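Local coordinates for protein monovalent Na+/H+ antiporter subunit A (Dietzia sp. DQ12-45-1b, PDB 7D3U) that probably exchanges sodium ions for protons across the cell membrane as a subunit of the multi-subunit Mrp antiporter complex, at residues T311-I323 with V480-A494. Numbering follows the deposited sequence.
Sequences TPAAMVAAIIHTI and VAAAARASIGEGYEA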
ATOM      1  N   THR B 311     -45.825  19.687  24.858  1.00 82.35           N
ATOM      2  CA  THR B 311     -46.941  20.617  24.796  1.00 82.35           C
ATOM      3  C   THR B 311     -46.432  21.992  25.193  1.00 82.35           C
ATOM      4  O   THR B 311     -45.408  22.105  25.875  1.00 82.35           O
ATOM      5  CB  THR B 311     -48.096  20.188  25.712  1.00 82.35           C
ATOM      6  OG1 THR B 311     -47.666  20.218  27.079  1.00 82.35           O
ATOM      7  CG2 THR B 311     -48.579  18.791  25.363  1.00 82.35           C
ATOM      8  N   PRO B 312     -47.108  23.062  24.759  1.00 84.36           N
ATOM      9  CA  PRO B 312     -46.665  24.411  25.147  1.00 84.36           C
ATOM     10  C   PRO B 312     -46.524  24.605  26.644  1.00 84.36           C
ATOM     11  O   PRO B 312     -45.634  25.342  27.083  1.00 84.36           O
ATOM     12  CB  PRO B 312     -47.759  25.311  24.562  1.00 84.36           C
ATOM     13  CG  PRO B 312     -48.267  24.554  23.397  1.00 84.36           C
ATOM     14  CD  PRO B 312     -48.216  23.106  23.791  1.00 84.36           C
ATOM     15  N   ALA B 313     -47.371  23.960  27.446  1.00 83.93           N
ATOM     16  CA  ALA B 313     -47.225  24.026  28.893  1.00 83.93           C
ATOM     17  C   ALA B 313     -46.018  23.252  29.394  1.00 83.93           C
ATOM     18  O   ALA B 313     -45.653  23.398  30.565  1.00 83.93           O
ATOM     19  CB  ALA B 313     -48.489  23.504  29.575  1.00 83.93           C
ATOM     20  N   ALA B 314     -45.397  22.436  28.546  1.00 80.22           N
ATOM     21  CA  ALA B 314     -44.260  21.624  28.955  1.00 80.22           C
ATOM     22  C   ALA B 314     -42.926  22.302  28.694  1.00 80.22           C
ATOM     23  O   ALA B 314     -41.993  22.138  29.487  1.00 80.22           O
ATOM     24  CB  ALA B 314     -44.292  20.277  28.233  1.00 80.22           C
ATOM     25  N   MET B 315     -42.811  23.061  27.604  1.00 80.28           N
ATOM     26  CA  MET B 315     -41.550  23.729  27.306  1.00 80.28           C
ATOM     27  C   MET B 315     -41.258  24.843  28.300  1.00 80.28           C
ATOM     28  O   MET B 315     -40.092  25.094  28.621  1.00 80.28           O
ATOM     29  CB  MET B 315     -41.567  24.273  25.882  1.00 80.28           C
ATOM     30  CG  MET B 315     -41.698  23.192  24.835  1.00 80.28           C
ATOM     31  SD  MET B 315     -40.610  21.802  25.172  1.00 80.28           S
ATOM     32  CE  MET B 315     -41.502  20.488  24.352  1.00 80.28           C
ATOM     33  N   VAL B 316     -42.296  25.512  28.803  1.00 80.98           N
ATOM     34  CA  VAL B 316     -42.096  26.517  29.844  1.00 80.98           C
ATOM     35  C   VAL B 316     -41.491  25.874  31.083  1.00 80.98           C
ATOM     36  O   VAL B 316     -40.528  26.387  31.668  1.00 80.98           O
ATOM     37  CB  VAL B 316     -43.423  27.221  30.170  1.00 80.98           C
ATOM     38  CG1 VAL B 316     -43.209  28.263  31.243  1.00 80.98           C
ATOM     39  CG2 VAL B 316     -44.007  27.851  28.923  1.00 80.98           C
ATOM     40  N   ALA B 317     -42.051  24.737  31.501  1.00 79.44           N
ATOM     41  CA  ALA B 317     -41.511  24.027  32.654  1.00 79.44           C
ATOM     42  C   ALA B 317     -40.088  23.560  32.390  1.00 79.44           C
ATOM     43  O   ALA B 317     -39.224  23.659  33.265  1.00 79.44           O
ATOM     44  CB  ALA B 317     -42.408  22.843  33.010  1.00 79.44           C
ATOM     45  N   ALA B 318     -39.822  23.062  31.181  1.00 76.65           N
ATOM     46  CA  ALA B 318     -38.478  22.602  30.854  1.00 76.65           C
ATOM     47  C   ALA B 318     -37.467  23.737  30.937  1.00 76.65           C
ATOM     48  O   ALA B 318     -36.381  23.567  31.498  1.00 76.65           O
ATOM     49  CB  ALA B 318     -38.463  21.976  29.464  1.00 76.65           C
ATOM     50  N   ILE B 319     -37.810  24.908  30.405  1.00 77.27           N
ATOM     51  CA  ILE B 319     -36.861  26.017  30.410  1.00 77.27           C
ATOM     52  C   ILE B 319     -36.660  26.549  31.823  1.00 77.27           C
ATOM     53  O   ILE B 319     -35.526  26.822  32.244  1.00 77.27           O
ATOM     54  CB  ILE B 319     -37.324  27.121  29.445  1.00 77.27           C
ATOM     55  CG1 ILE B 319     -37.334  26.590  28.016  1.00 77.27           C
ATOM     56  CG2 ILE B 319     -36.415  28.329  29.545  1.00 77.27           C
ATOM     57  CD1 ILE B 319     -37.942  27.539  27.028  1.00 77.27           C
ATOM     58  N   ILE B 320     -37.747  26.708  32.583  1.00 76.96           N
ATOM     59  CA  ILE B 320     -37.589  27.236  33.932  1.00 76.96           C
ATOM     60  C   ILE B 320     -36.820  26.253  34.803  1.00 76.96           C
ATOM     61  O   ILE B 320     -36.023  26.664  35.654  1.00 76.96           O
ATOM     62  CB  ILE B 320     -38.954  27.607  34.545  1.00 76.96           C
ATOM     63  CG1 ILE B 320     -38.756  28.386  35.844  1.00 76.96           C
ATOM     64  CG2 ILE B 320     -39.789  26.378  34.812  1.00 76.96           C
ATOM     65  CD1 ILE B 320     -37.770  29.521  35.727  1.00 76.96           C
ATOM     66  N   HIS B 321     -36.988  24.947  34.579  1.00 76.31           N
ATOM     67  CA  HIS B 321     -36.221  23.986  35.356  1.00 76.31           C
ATOM     68  C   HIS B 321     -34.777  23.907  34.896  1.00 76.31           C
ATOM     69  O   HIS B 321     -33.894  23.652  35.716  1.00 76.31           O
ATOM     70  CB  HIS B 321     -36.858  22.602  35.291  1.00 76.31           C
ATOM     71  CG  HIS B 321     -36.302  21.641  36.295  1.00 76.31           C
ATOM     72  ND1 HIS B 321     -35.044  21.092  36.182  1.00 76.31           N
ATOM     73  CD2 HIS B 321     -36.828  21.143  37.438  1.00 76.31           C
ATOM     74  CE1 HIS B 321     -34.821  20.292  37.208  1.00 76.31           C
ATOM     75  NE2 HIS B 321     -35.888  20.304  37.985  1.00 76.31           N
ATOM     76  N   THR B 322     -34.510  24.120  33.608  1.00 73.91           N
ATOM     77  CA  THR B 322     -33.128  24.220  33.160  1.00 73.91           C
ATOM     78  C   THR B 322     -32.426  25.386  33.841  1.00 73.91           C
ATOM     79  O   THR B 322     -31.289  25.251  34.307  1.00 73.91           O
ATOM     80  CB  THR B 322     -33.078  24.371  31.640  1.00 73.91           C
ATOM     81  OG1 THR B 322     -33.221  23.084  31.029  1.00 73.91           O
ATOM     82  CG2 THR B 322     -31.760  24.983  31.204  1.00 73.91           C
ATOM     83  N   ILE B 323     -33.106  26.530  33.942  1.00 75.90           N
ATOM     84  CA  ILE B 323     -32.520  27.680  34.629  1.00 75.90           C
ATOM     85  C   ILE B 323     -32.303  27.365  36.105  1.00 75.90           C
ATOM     86  O   ILE B 323     -31.216  27.590  36.658  1.00 75.90           O
ATOM     87  CB  ILE B 323     -33.405  28.925  34.445  1.00 75.90           C
ATOM     88  CG1 ILE B 323     -33.331  29.420  33.002  1.00 75.90           C
ATOM     89  CG2 ILE B 323     -32.980  30.022  35.401  1.00 75.90           C
ATOM     90  CD1 ILE B 323     -34.346  30.485  32.678  1.00 75.90           C
ATOM     91  N   VAL B 480     -38.945  33.435  29.456  1.00 87.03           N
ATOM     92  CA  VAL B 480     -39.177  31.995  29.391  1.00 87.03           C
ATOM     93  C   VAL B 480     -40.292  31.672  28.401  1.00 87.03           C
ATOM     94  O   VAL B 480     -40.167  30.755  27.583  1.00 87.03           O
ATOM     95  CB  VAL B 480     -39.477  31.438  30.792  1.00 87.03           C
ATOM     96  CG1 VAL B 480     -40.129  30.077  30.689  1.00 87.03           C
ATOM     97  CG2 VAL B 480     -38.198  31.349  31.603  1.00 87.03           C
ATOM     98  N   ALA B 481     -41.400  32.414  28.461  1.00 86.00           N
ATOM     99  CA  ALA B 481     -42.495  32.190  27.526  1.00 86.00           C
ATOM    100  C   ALA B 481     -42.075  32.499  26.097  1.00 86.00           C
ATOM    101  O   ALA B 481     -42.489  31.806  25.161  1.00 86.00           O
ATOM    102  CB  ALA B 481     -43.704  33.032  27.926  1.00 86.00           C
ATOM    103  N   ALA B 482     -41.254  33.536  25.900  1.00 84.26           N
ATOM    104  CA  ALA B 482     -40.774  33.818  24.554  1.00 84.26           C
ATOM    105  C   ALA B 482     -39.809  32.745  24.074  1.00 84.26           C
ATOM    106  O   ALA B 482     -39.729  32.479  22.869  1.00 84.26           O
ATOM    107  CB  ALA B 482     -40.110  35.193  24.507  1.00 84.26           C
ATOM    108  N   ALA B 483     -39.084  32.112  24.993  1.00 82.74           N
ATOM    109  CA  ALA B 483     -38.203  31.008  24.645  1.00 82.74           C
ATOM    110  C   ALA B 483     -38.940  29.686  24.505  1.00 82.74           C
ATOM    111  O   ALA B 483     -38.355  28.720  24.005  1.00 82.74           O
ATOM    112  CB  ALA B 483     -37.103  30.871  25.698  1.00 82.74           C
ATOM    113  N   ALA B 484     -40.197  29.617  24.936  1.00 83.58           N
ATOM    114  CA  ALA B 484     -40.993  28.408  24.784  1.00 83.58           C
ATOM    115  C   ALA B 484     -41.831  28.431  23.514  1.00 83.58           C
ATOM    116  O   ALA B 484     -41.984  27.399  22.855  1.00 83.58           O
ATOM    117  CB  ALA B 484     -41.897  28.211  26.001  1.00 83.58           C
ATOM    118  N   ARG B 485     -42.380  29.592  23.154  1.00 85.69           N
ATOM    119  CA  ARG B 485     -43.064  29.715  21.873  1.00 85.69           C
ATOM    120  C   ARG B 485     -42.097  29.761  20.703  1.00 85.69           C
ATOM    121  O   ARG B 485     -42.544  29.827  19.552  1.00 85.69           O
ATOM    122  CB  ARG B 485     -43.952  30.959  21.862  1.00 85.69           C
ATOM    123  CG  ARG B 485     -43.208  32.253  21.600  1.00 85.69           C
ATOM    124  CD  ARG B 485     -44.161  33.347  21.155  1.00 85.69           C
ATOM    125  NE  ARG B 485     -44.708  33.085  19.828  1.00 85.69           N
ATOM    126  CZ  ARG B 485     -45.932  32.620  19.603  1.00 85.69           C
ATOM    127  NH1 ARG B 485     -46.743  32.365  20.620  1.00 85.69           N
ATOM    128  NH2 ARG B 485     -46.345  32.411  18.361  1.00 85.69           N
ATOM    129  N   ALA B 486     -40.790  29.731  20.966  1.00 82.08           N
ATOM    130  CA  ALA B 486     -39.787  29.592  19.923  1.00 82.08           C
ATOM    131  C   ALA B 486     -39.141  28.218  19.901  1.00 82.08           C
ATOM    132  O   ALA B 486     -38.487  27.877  18.911  1.00 82.08           O
ATOM    133  CB  ALA B 486     -38.691  30.656  20.085  1.00 82.08           C
ATOM    134  N   SER B 487     -39.304  27.428  20.962  1.00 79.44           N
ATOM    135  CA  SER B 487     -38.832  26.049  20.944  1.00 79.44           C
ATOM    136  C   SER B 487     -39.818  25.144  20.222  1.00 79.44           C
ATOM    137  O   SER B 487     -39.410  24.248  19.475  1.00 79.44           O
ATOM    138  CB  SER B 487     -38.600  25.554  22.369  1.00 79.44           C
ATOM    139  OG  SER B 487     -39.686  24.762  22.809  1.00 79.44           O
ATOM    140  N   ILE B 488     -41.115  25.353  20.442  1.00 81.53           N
ATOM    141  CA  ILE B 488     -42.153  24.692  19.659  1.00 81.53           C
ATOM    142  C   ILE B 488     -43.053  25.760  19.054  1.00 81.53           C
ATOM    143  O   ILE B 488     -42.831  26.959  19.253  1.00 81.53           O
ATOM    144  CB  ILE B 488     -42.963  23.692  20.502  1.00 81.53           C
ATOM    145  CG1 ILE B 488     -43.877  24.420  21.481  1.00 81.53           C
ATOM    146  CG2 ILE B 488     -42.042  22.756  21.254  1.00 81.53           C
ATOM    147  CD1 ILE B 488     -44.613  23.480  22.393  1.00 81.53           C
ATOM    148  N   GLY B 489     -44.072  25.335  18.314  1.00 86.96           N
ATOM    149  CA  GLY B 489     -44.918  26.267  17.596  1.00 86.96           C
ATOM    150  C   GLY B 489     -45.729  27.200  18.471  1.00 86.96           C
ATOM    151  O   GLY B 489     -45.488  28.410  18.484  1.00 86.96           O
ATOM    152  N   GLU B 490     -46.691  26.651  19.207  1.00 91.61           N
ATOM    153  CA  GLU B 490     -47.609  27.467  19.984  1.00 91.61           C
ATOM    154  C   GLU B 490     -46.897  28.098  21.178  1.00 91.61           C
ATOM    155  O   GLU B 490     -45.735  27.809  21.476  1.00 91.61           O
ATOM    156  CB  GLU B 490     -48.798  26.632  20.457  1.00 91.61           C
ATOM    157  CG  GLU B 490     -49.187  25.514  19.506  1.00 91.61           C
ATOM    158  CD  GLU B 490     -50.024  24.441  20.177  1.00 91.61           C
ATOM    159  OE1 GLU B 490     -50.922  24.795  20.971  1.00 91.61           O
ATOM    160  OE2 GLU B 490     -49.784  23.245  19.913  1.00 91.61           O
ATOM    161  N   GLY B 491     -47.622  28.980  21.871  1.00 92.48           N
ATOM    162  CA  GLY B 491     -47.122  29.644  23.051  1.00 92.48           C
ATOM    163  C   GLY B 491     -48.053  29.430  24.234  1.00 92.48           C
ATOM    164  O   GLY B 491     -49.216  29.037  24.082  1.00 92.48           O
ATOM    165  N   TYR B 492     -47.525  29.699  25.426  1.00 91.90           N
ATOM    166  CA  TYR B 492     -48.262  29.468  26.660  1.00 91.90           C
ATOM    167  C   TYR B 492     -48.060  30.643  27.603  1.00 91.90           C
ATOM    168  O   TYR B 492     -46.924  31.045  27.864  1.00 91.90           O
ATOM    169  CB  TYR B 492     -47.811  28.169  27.334  1.00 91.90           C
ATOM    170  CG  TYR B 492     -48.797  27.628  28.339  1.00 91.90           C
ATOM    171  CD1 TYR B 492     -49.904  26.900  27.930  1.00 91.90           C
ATOM    172  CD2 TYR B 492     -48.621  27.844  29.698  1.00 91.90           C
ATOM    173  CE1 TYR B 492     -50.809  26.401  28.845  1.00 91.90           C
ATOM    174  CE2 TYR B 492     -49.522  27.350  30.621  1.00 91.90           C
ATOM    175  CZ  TYR B 492     -50.612  26.629  30.189  1.00 91.90           C
ATOM    176  OH  TYR B 492     -51.513  26.133  31.103  1.00 91.90           O
ATOM    177  N   GLU B 493     -49.166  31.189  28.108  1.00 97.35           N
ATOM    178  CA  GLU B 493     -49.106  32.263  29.091  1.00 97.35           C
ATOM    179  C   GLU B 493     -48.531  31.728  30.395  1.00 97.35           C
ATOM    180  O   GLU B 493     -49.198  30.976  31.113  1.00 97.35           O
ATOM    181  CB  GLU B 493     -50.496  32.864  29.308  1.00 97.35           C
ATOM    182  CG  GLU B 493     -50.539  34.046  30.266  1.00 97.35           C
ATOM    183  CD  GLU B 493     -51.925  34.639  30.413  1.00 97.35           C
ATOM    184  OE1 GLU B 493     -52.869  34.106  29.798  1.00 97.35           O
ATOM    185  OE2 GLU B 493     -52.069  35.638  31.149  1.00 97.35           O
ATOM    186  N   ALA B 494     -47.299  32.111  30.711  1.00 95.37           N
ATOM    187  CA  ALA B 494     -46.573  31.558  31.842  1.00 95.37           C
ATOM    188  C   ALA B 494     -46.601  32.507  33.033  1.00 95.37           C
ATOM    189  O   ALA B 494     -46.597  33.731  32.876  1.00 95.37           O
ATOM    190  CB  ALA B 494     -45.124  31.262  31.458  1.00 95.37           C
TER
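Val316 sits at the centre of the buried half of this contact, its two methyls reaching different parts of the 480-494 segment. Val316 CG1, anti to the backbone N (chi1 -180°), fits between Val480 CG1, 3.6 Å away, and Ala494 CB. Val316 CG2 lies against Ala484 CB at 3.6 Å and brushes the CB of Tyr492. One turn on, Ile319 extends its CD1 over the last turn of helix 477-484, 3.7 Å from the small Ala483 CB and touching the backbone there as well, while its CG2 meets Val480 CG2, the two side chains running past one another in opposing senses. The short helical segments approach to 8.7 Å between axes, at 124°.

The arrangement joins the start of a long helix, 312-341, in the antiporter-like membrane domain related to complex I subunits, to a short helix and the loop that follows it, which passes over the N-terminal turn of helix 312-341. In that loop Ile488 sets CG2 3.6 Å from Met315 CG and directs CD1 at the Pro312 backbone; Leu251 of helix 243-252 packs on Met315 and Ile319.

On the solvent side, where Glu490 is exposed and Tyr492 partly so, the partners are more polar. Glu490 passes at a slant across the Pro312 ring, its CB 3.6 Å from Pro312 CG and its carboxylate close to the same carbon. Tyr492 turns one ring face to the buried Ala313 CB, a CH-pi contact of 3.8 Å to the centroid and 14° off the normal, and its hydroxyl is tied by a hydrogen bond to Lys389 of helix 379-391.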